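Local coordinates for protein 3-dehydroquinate dehydratase (Zymomonas mobilis subsp. mobilis, PDB 6SMF) that probably catalyses the trans-dehydration of 3-dehydroquinate to 3-dehydroshikimate through an enolate intermediate, a step of the shikimate pathway to chorismate, as a homododecameric type II dehydroquinase, at residues T9-N14 and V73-V78; E35-K40 and F134-Y139. One frame throughout, in Å; residues are numbered along the deposited sequence.

Contact 1: T9-N14 and V73-V78; sequences TIFILN and VKAKAV
Phe11 meets three side chains of 73-78 along one side of its strand. Its CD1 lies 3.9 Å from Ala75 CB and its CE1 4.1 Å from Val73 CG1; both methyls approach the ring obliquely, and the valine side chain crosses the phenylalanine at about a right angle. The ring reaches them because CG stands anti to the carbonyl carbon (chi1 -81°), which turns it back beside its own backbone N. Phe11 CB, in turn, touches Val78 CG2. The other branch of that valine, CG1, is taken by Leu13, whose CD1 comes within 3.7 Å; CG1 is anti to the backbone N of Val78 (chi1 177°) and CG2 anti to its carbonyl carbon, which directs the first to Leu13 and the second to Phe11. Ile10 points to the other face of the sheet, where its CG1 packs loosely on Ala77 CB.

Two backbone bonds hold the edges together. Lys76 N donates to Thr9 O over 3.0 Å; the bond from Phe11 N to Ala77 O is weak, bent to 132°, while Val78 CA makes a CA-H...O contact with Phe11 O. Phe11 and Val78 pair in parallel register, joining strand 9-14 to the central strand 77-81 of the five-stranded parallel sheet of this flavodoxin-like alpha/beta fold. Lys74 ends the preceding helix in a Schellman motif, its positive phi turning the chain from helix 60-72 toward the sheet.

Helix 60-72 packs on the Phe11 face, with Ala70 against both Phe11 and Val78 and Trp66 against Leu13. On the Ile10 face lies helix 136-147, Ala146 touching both Ile10 and Ala77. The amine of Lys76 leads away from the strand pair to a hydrogen bond with the carbonyl of Leu149.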
ATOM      1  N   THR A   9      -1.244 -39.144  23.105  1.00 97.51           N
ATOM      2  CA  THR A   9      -2.517 -38.627  22.546  1.00 97.37           C
ATOM      3  C   THR A   9      -2.205 -37.457  21.591  1.00 93.73           C
ATOM      4  O   THR A   9      -1.322 -36.624  21.878  1.00 94.08           O
ATOM      5  CB  THR A   9      -3.555 -38.375  23.651  1.00101.47           C
ATOM      6  OG1 THR A   9      -3.554 -36.972  23.924  1.00103.27           O
ATOM      7  CG2 THR A   9      -3.346 -39.209  24.903  1.00107.64           C
ATOM      8  N   ILE A  10      -2.851 -37.436  20.430  1.00 90.69           N
ATOM      9  CA  ILE A  10      -2.668 -36.352  19.425  1.00 84.30           C
ATOM     10  C   ILE A  10      -4.025 -35.706  19.171  1.00 82.51           C
ATOM     11  O   ILE A  10      -4.896 -36.395  18.622  1.00 85.06           O
ATOM     12  CB  ILE A  10      -2.037 -36.905  18.142  1.00 85.47           C
ATOM     13  CG1 ILE A  10      -0.578 -37.302  18.342  1.00 89.01           C
ATOM     14  CG2 ILE A  10      -2.155 -35.910  17.020  1.00 84.28           C
ATOM     15  CD1 ILE A  10      -0.061 -38.171  17.210  1.00 91.54           C
ATOM     16  N   PHE A  11      -4.188 -34.446  19.564  1.00 83.47           N
ATOM     17  CA  PHE A  11      -5.375 -33.621  19.253  1.00 84.98           C
ATOM     18  C   PHE A  11      -5.381 -33.308  17.747  1.00 84.83           C
ATOM     19  O   PHE A  11      -4.322 -33.014  17.125  1.00 81.98           O
ATOM     20  CB  PHE A  11      -5.353 -32.340  20.083  1.00 88.21           C
ATOM     21  CG  PHE A  11      -5.843 -32.510  21.496  1.00 94.79           C
ATOM     22  CD1 PHE A  11      -5.261 -33.432  22.337  1.00100.47           C
ATOM     23  CD2 PHE A  11      -6.886 -31.733  21.986  1.00 96.77           C
ATOM     24  CE1 PHE A  11      -5.738 -33.603  23.624  1.00100.65           C
ATOM     25  CE2 PHE A  11      -7.329 -31.872  23.290  1.00 94.66           C
ATOM     26  CZ  PHE A  11      -6.775 -32.832  24.089  1.00 97.97           C
ATOM     27  N   ILE A  12      -6.563 -33.437  17.153  1.00 83.04           N
ATOM     28  CA  ILE A  12      -6.828 -33.059  15.746  1.00 77.78           C
ATOM     29  C   ILE A  12      -8.024 -32.124  15.802  1.00 75.72           C
ATOM     30  O   ILE A  12      -9.124 -32.597  16.170  1.00 74.86           O
ATOM     31  CB  ILE A  12      -7.086 -34.295  14.888  1.00 79.31           C
ATOM     32  CG1 ILE A  12      -5.933 -35.299  14.994  1.00 82.65           C
ATOM     33  CG2 ILE A  12      -7.363 -33.883  13.453  1.00 76.69           C
ATOM     34  CD1 ILE A  12      -6.092 -36.534  14.119  1.00 83.05           C
ATOM     35  N   LEU A  13      -7.781 -30.848  15.513  1.00 71.37           N
ATOM     36  CA  LEU A  13      -8.750 -29.766  15.755  1.00 74.79           C
ATOM     37  C   LEU A  13      -9.167 -29.157  14.418  1.00 70.54           C
ATOM     38  O   LEU A  13      -8.290 -28.704  13.678  1.00 71.33           O
ATOM     39  CB  LEU A  13      -8.098 -28.738  16.675  1.00 76.17           C
ATOM     40  CG  LEU A  13      -7.637 -29.248  18.032  1.00 80.69           C
ATOM     41  CD1 LEU A  13      -6.967 -28.130  18.829  1.00 80.63           C
ATOM     42  CD2 LEU A  13      -8.799 -29.828  18.811  1.00 81.53           C
ATOM     43  N   ASN A  14     -10.472 -29.151  14.160  1.00 72.55           N
ATOM     44  CA  ASN A  14     -11.088 -28.664  12.906  1.00 74.56           C
ATOM     45  C   ASN A  14     -11.896 -27.404  13.224  1.00 75.04           C
ATOM     46  O   ASN A  14     -12.677 -27.392  14.186  1.00 75.68           O
ATOM     47  CB  ASN A  14     -11.871 -29.774  12.196  1.00 76.12           C
ATOM     48  CG  ASN A  14     -10.967 -30.878  11.672  1.00 77.03           C
ATOM     49  OD1 ASN A  14     -10.090 -30.617  10.861  1.00 77.15           O
ATOM     50  ND2 ASN A  14     -11.136 -32.106  12.146  1.00 86.02           N
ATOM     51  N   VAL A  73      -2.647 -31.525  29.198  1.00101.88           N
ATOM     52  CA  VAL A  73      -2.870 -32.995  29.133  1.00102.46           C
ATOM     53  C   VAL A  73      -1.580 -33.640  28.603  1.00101.20           C
ATOM     54  O   VAL A  73      -1.562 -34.863  28.389  1.00 95.32           O
ATOM     55  CB  VAL A  73      -4.125 -33.196  28.257  1.00104.74           C
ATOM     56  CG1 VAL A  73      -4.005 -34.318  27.237  1.00109.05           C
ATOM     57  CG2 VAL A  73      -5.378 -33.319  29.126  1.00101.68           C
ATOM     58  N   LYS A  74      -0.539 -32.816  28.412  1.00102.20           N
ATOM     59  CA  LYS A  74       0.796 -33.172  27.857  1.00105.95           C
ATOM     60  C   LYS A  74       0.649 -33.983  26.564  1.00102.32           C
ATOM     61  O   LYS A  74       1.450 -34.919  26.351  1.00105.31           O
ATOM     62  CB  LYS A  74       1.603 -33.925  28.906  1.00117.13           C
ATOM     63  CG  LYS A  74       1.572 -33.291  30.291  1.00126.63           C
ATOM     64  CD  LYS A  74       2.814 -32.529  30.697  1.00131.97           C
ATOM     65  CE  LYS A  74       3.183 -32.924  32.110  1.00139.22           C
ATOM     66  NZ  LYS A  74       4.558 -32.498  32.445  1.00146.49           N
ATOM     67  N   ALA A  75      -0.317 -33.624  25.715  1.00 94.40           N
ATOM     68  CA  ALA A  75      -0.483 -34.219  24.366  1.00 91.44           C
ATOM     69  C   ALA A  75       0.845 -34.143  23.609  1.00 90.50           C
ATOM     70  O   ALA A  75       1.646 -33.198  23.851  1.00 95.63           O
ATOM     71  CB  ALA A  75      -1.576 -33.519  23.602  1.00 89.71           C
ATOM     72  N   LYS A  76       1.063 -35.100  22.714  1.00 89.63           N
ATOM     73  CA  LYS A  76       2.333 -35.237  21.961  1.00 93.74           C
ATOM     74  C   LYS A  76       2.378 -34.202  20.832  1.00 89.62           C
ATOM     75  O   LYS A  76       3.497 -33.748  20.506  1.00 87.88           O
ATOM     76  CB  LYS A  76       2.466 -36.618  21.330  1.00 96.07           C
ATOM     77  CG  LYS A  76       3.825 -36.824  20.687  1.00 98.13           C
ATOM     78  CD  LYS A  76       4.031 -38.166  20.098  1.00102.33           C
ATOM     79  CE  LYS A  76       5.412 -38.748  20.373  1.00113.10           C
ATOM     80  NZ  LYS A  76       6.416 -38.168  19.458  1.00113.24           N
ATOM     81  N   ALA A  77       1.216 -33.913  20.234  1.00 85.86           N
ATOM     82  CA  ALA A  77       1.073 -33.006  19.059  1.00 82.43           C
ATOM     83  C   ALA A  77      -0.372 -32.521  18.884  1.00 79.01           C
ATOM     84  O   ALA A  77      -1.296 -33.111  19.483  1.00 78.34           O
ATOM     85  CB  ALA A  77       1.544 -33.705  17.815  1.00 80.33           C
ATOM     86  N   VAL A  78      -0.544 -31.422  18.149  1.00 79.37           N
ATOM     87  CA  VAL A  78      -1.861 -30.936  17.638  1.00 75.49           C
ATOM     88  C   VAL A  78      -1.770 -30.836  16.119  1.00 73.45           C
ATOM     89  O   VAL A  78      -0.811 -30.259  15.581  1.00 73.31           O
ATOM     90  CB  VAL A  78      -2.279 -29.584  18.224  1.00 77.59           C
ATOM     91  CG1 VAL A  78      -3.591 -29.093  17.629  1.00 78.97           C
ATOM     92  CG2 VAL A  78      -2.375 -29.652  19.731  1.00 83.67           C
TER

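Contact 2: E35-K40 and F134-Y139; sequences EDIANK and FGAESY
Ile37 and Ala136 form the apolar centre of this contact, where helix 34-48 meets the N-terminal part of helix 136-147; such helix-helix packing on one face of the parallel sheet belongs to the flavodoxin-like fold. Their CA atoms stand 6.1 Å apart, the nearest pair between the segments. Ile37 CG1 lies 3.7 Å from Ala136 CB, and CD1 at the end of the same branch follows at 3.9 Å from that methyl. The first torsion (chi1 -75°) sends CG1, beside the backbone N, to the alanine and leaves CG2, anti to that N, for one face of the Tyr139 ring, offset toward the rim, 4.2 Å from Tyr139 CD1. The isoleucine and tyrosine side chains cross at about a right angle. Leu21 and Gln32 also touch Ile37.

The charged pair sits at the exposed margin. Lys40, bent in its outer half, brings CE to 3.8 Å from Glu137 OE2, but NZ stays 4.6 Å from that oxygen, beyond a salt bridge. Glu137 uses OE1 for a hydrogen bond with Ser140 OG.

Further polar links belong to 134-139. Phe134 N donates to Ser138 OG over 2.9 Å at 154°, tying the loop to the helix that follows it, and the same hydroxyl bonds to His107 O. Tyr139 OH is engaged by Asn14 OD1 and by Asn81 ND2; Asn81 is a predicted substrate-binding residue. Phe134 also packs on Ile104 of the second subunit.

With no hydrogen bond between the two segments, the helices are joined by small apolar surfaces, and the lysine-glutamate attraction probably contributes only a diffuse electrostatic term. The tyrosine thus has its ring against helix 34-48, and its side chain lies about 5 Å from a bound citrate, probably from the crystallisation liquor.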
ATOM      1  N   GLU A  35     -16.693 -36.907   9.220  1.00 99.76           N
ATOM      2  CA  GLU A  35     -16.770 -38.210   9.949  1.00108.05           C
ATOM      3  C   GLU A  35     -15.891 -39.259   9.236  1.00104.19           C
ATOM      4  O   GLU A  35     -15.047 -39.914   9.904  1.00107.66           O
ATOM      5  CB  GLU A  35     -18.205 -38.753  10.063  1.00120.78           C
ATOM      6  CG  GLU A  35     -18.984 -38.281  11.285  1.00129.53           C
ATOM      7  CD  GLU A  35     -18.551 -38.833  12.646  1.00135.58           C
ATOM      8  OE1 GLU A  35     -18.992 -39.982  12.978  1.00132.30           O
ATOM      9  OE2 GLU A  35     -17.778 -38.102  13.378  1.00120.76           O
ATOM     10  N   ASP A  36     -16.066 -39.399   7.923  1.00101.26           N
ATOM     11  CA  ASP A  36     -15.287 -40.343   7.074  1.00102.72           C
ATOM     12  C   ASP A  36     -13.795 -40.143   7.364  1.00 98.00           C
ATOM     13  O   ASP A  36     -13.070 -41.127   7.500  1.00101.67           O
ATOM     14  CB  ASP A  36     -15.568 -40.166   5.577  1.00103.15           C
ATOM     15  CG  ASP A  36     -16.922 -40.643   5.089  1.00107.96           C
ATOM     16  OD1 ASP A  36     -17.552 -41.538   5.745  1.00116.37           O
ATOM     17  OD2 ASP A  36     -17.319 -40.129   4.033  1.00112.19           O
ATOM     18  N   ILE A  37     -13.355 -38.899   7.480  1.00 92.83           N
ATOM     19  CA  ILE A  37     -11.925 -38.546   7.700  1.00 90.87           C
ATOM     20  C   ILE A  37     -11.526 -38.945   9.131  1.00 92.03           C
ATOM     21  O   ILE A  37     -10.415 -39.516   9.293  1.00 92.91           O
ATOM     22  CB  ILE A  37     -11.704 -37.055   7.370  1.00 83.22           C
ATOM     23  CG1 ILE A  37     -11.704 -36.864   5.855  1.00 82.55           C
ATOM     24  CG2 ILE A  37     -10.438 -36.516   8.004  1.00 79.71           C
ATOM     25  CD1 ILE A  37     -11.608 -35.431   5.408  1.00 81.32           C
ATOM     26  N   ALA A  38     -12.396 -38.656  10.110  1.00 93.79           N
ATOM     27  CA  ALA A  38     -12.265 -39.080  11.524  1.00 97.76           C
ATOM     28  C   ALA A  38     -12.100 -40.606  11.584  1.00102.39           C
ATOM     29  O   ALA A  38     -11.233 -41.096  12.352  1.00107.40           O
ATOM     30  CB  ALA A  38     -13.456 -38.611  12.328  1.00 97.79           C
ATOM     31  N   ASN A  39     -12.897 -41.340  10.809  1.00102.87           N
ATOM     32  CA  ASN A  39     -12.864 -42.827  10.788  1.00106.47           C
ATOM     33  C   ASN A  39     -11.525 -43.274  10.199  1.00103.26           C
ATOM     34  O   ASN A  39     -10.857 -44.111  10.836  1.00104.56           O
ATOM     35  CB  ASN A  39     -14.096 -43.405  10.075  1.00112.47           C
ATOM     36  CG  ASN A  39     -15.413 -43.135  10.858  1.00117.71           C
ATOM     37  OD1 ASN A  39     -15.427 -42.676  12.035  1.00121.49           O
ATOM     38  ND2 ASN A  39     -16.539 -43.441  10.219  1.00119.89           N
ATOM     39  N   LYS A  40     -11.114 -42.687   9.059  1.00103.84           N
ATOM     40  CA  LYS A  40      -9.808 -43.004   8.408  1.00104.29           C
ATOM     41  C   LYS A  40      -8.703 -42.882   9.467  1.00104.35           C
ATOM     42  O   LYS A  40      -7.877 -43.848   9.577  1.00104.31           O
ATOM     43  CB  LYS A  40      -9.518 -42.075   7.228  1.00102.17           C
ATOM     44  CG  LYS A  40      -9.743 -42.602   5.813  1.00108.30           C
ATOM     45  CD  LYS A  40      -9.364 -41.500   4.754  1.00112.91           C
ATOM     46  CE  LYS A  40      -8.646 -41.986   3.499  1.00114.01           C
ATOM     47  NZ  LYS A  40      -9.226 -43.266   3.013  1.00115.84           N
ATOM     48  N   PHE A 134      -3.932 -32.035  -0.117  1.00 74.23           N
ATOM     49  CA  PHE A 134      -4.018 -33.491  -0.413  1.00 77.28           C
ATOM     50  C   PHE A 134      -5.377 -34.052   0.035  1.00 78.00           C
ATOM     51  O   PHE A 134      -5.489 -35.279   0.184  1.00 81.32           O
ATOM     52  CB  PHE A 134      -2.859 -34.249   0.255  1.00 77.15           C
ATOM     53  CG  PHE A 134      -1.490 -33.738  -0.112  1.00 76.86           C
ATOM     54  CD1 PHE A 134      -0.872 -34.136  -1.286  1.00 78.78           C
ATOM     55  CD2 PHE A 134      -0.842 -32.796   0.690  1.00 71.89           C
ATOM     56  CE1 PHE A 134       0.373 -33.623  -1.634  1.00 77.55           C
ATOM     57  CE2 PHE A 134       0.417 -32.319   0.357  1.00 69.29           C
ATOM     58  CZ  PHE A 134       1.018 -32.735  -0.802  1.00 73.00           C
ATOM     59  N   GLY A 135      -6.383 -33.202   0.221  1.00 76.68           N
ATOM     60  CA  GLY A 135      -7.666 -33.564   0.847  1.00 77.13           C
ATOM     61  C   GLY A 135      -7.430 -34.264   2.174  1.00 79.75           C
ATOM     62  O   GLY A 135      -6.629 -33.742   2.998  1.00 78.42           O
ATOM     63  N   ALA A 136      -8.079 -35.413   2.378  1.00 82.78           N
ATOM     64  CA  ALA A 136      -7.987 -36.228   3.610  1.00 85.12           C
ATOM     65  C   ALA A 136      -6.537 -36.685   3.853  1.00 83.38           C
ATOM     66  O   ALA A 136      -6.121 -36.750   5.012  1.00 81.00           O
ATOM     67  CB  ALA A 136      -8.903 -37.411   3.483  1.00 90.35           C
ATOM     68  N   GLU A 137      -5.809 -36.996   2.771  1.00 84.02           N
ATOM     69  CA  GLU A 137      -4.373 -37.390   2.823  1.00 85.71           C
ATOM     70  C   GLU A 137      -3.562 -36.304   3.547  1.00 79.75           C
ATOM     71  O   GLU A 137      -2.554 -36.701   4.122  1.00 79.92           O
ATOM     72  CB  GLU A 137      -3.812 -37.733   1.431  1.00 91.08           C
ATOM     73  CG  GLU A 137      -4.245 -39.098   0.898  1.00102.53           C
ATOM     74  CD  GLU A 137      -4.238 -40.277   1.901  1.00113.20           C
ATOM     75  OE1 GLU A 137      -3.170 -40.506   2.576  1.00115.57           O
ATOM     76  OE2 GLU A 137      -5.315 -40.957   2.065  1.00113.08           O
ATOM     77  N   SER A 138      -3.960 -35.020   3.527  1.00 74.59           N
ATOM     78  CA  SER A 138      -3.296 -33.937   4.301  1.00 77.21           C
ATOM     79  C   SER A 138      -3.262 -34.329   5.793  1.00 77.42           C
ATOM     80  O   SER A 138      -2.205 -34.243   6.427  1.00 79.86           O
ATOM     81  CB  SER A 138      -3.918 -32.552   4.091  1.00 76.23           C
ATOM     82  OG  SER A 138      -3.678 -32.041   2.773  1.00 73.23           O
ATOM     83  N   TYR A 139      -4.382 -34.763   6.336  1.00 77.39           N
ATOM     84  CA  TYR A 139      -4.487 -35.245   7.737  1.00 82.36           C
ATOM     85  C   TYR A 139      -3.638 -36.513   7.940  1.00 87.08           C
ATOM     86  O   TYR A 139      -2.895 -36.586   8.944  1.00 87.39           O
ATOM     87  CB  TYR A 139      -5.953 -35.512   8.107  1.00 82.82           C
ATOM     88  CG  TYR A 139      -6.795 -34.263   8.222  1.00 80.79           C
ATOM     89  CD1 TYR A 139      -7.440 -33.733   7.111  1.00 78.08           C
ATOM     90  CD2 TYR A 139      -6.985 -33.636   9.448  1.00 75.56           C
ATOM     91  CE1 TYR A 139      -8.245 -32.618   7.214  1.00 73.13           C
ATOM     92  CE2 TYR A 139      -7.795 -32.521   9.558  1.00 71.96           C
ATOM     93  CZ  TYR A 139      -8.407 -32.007   8.437  1.00 68.36           C
ATOM     94  OH  TYR A 139      -9.183 -30.892   8.526  1.00 70.83           O
TER

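Overall arrangement
Contacts 1 and 2 have centres 16 Å apart and belong to one alpha/beta domain. Their segments alternate along the chain, in the order 9-14, 35-40, 73-78, 134-139, so the two contacts cross. Contact 1 pairs two neighbouring strands within the parallel sheet; contact 2 joins two helices, and 136-147 packs on that sheet through Tyr139, Leu143 and Ala146. They touch directly at Tyr139: besides the link of its hydroxyl to strand 9-14, Ile12 CG2 packs 4.0 Å from Tyr139 CD2. Tyr139 therefore connects the helix pair to the end of strand 9-14, close to Asn81 and Leu108, both predicted to bind substrate.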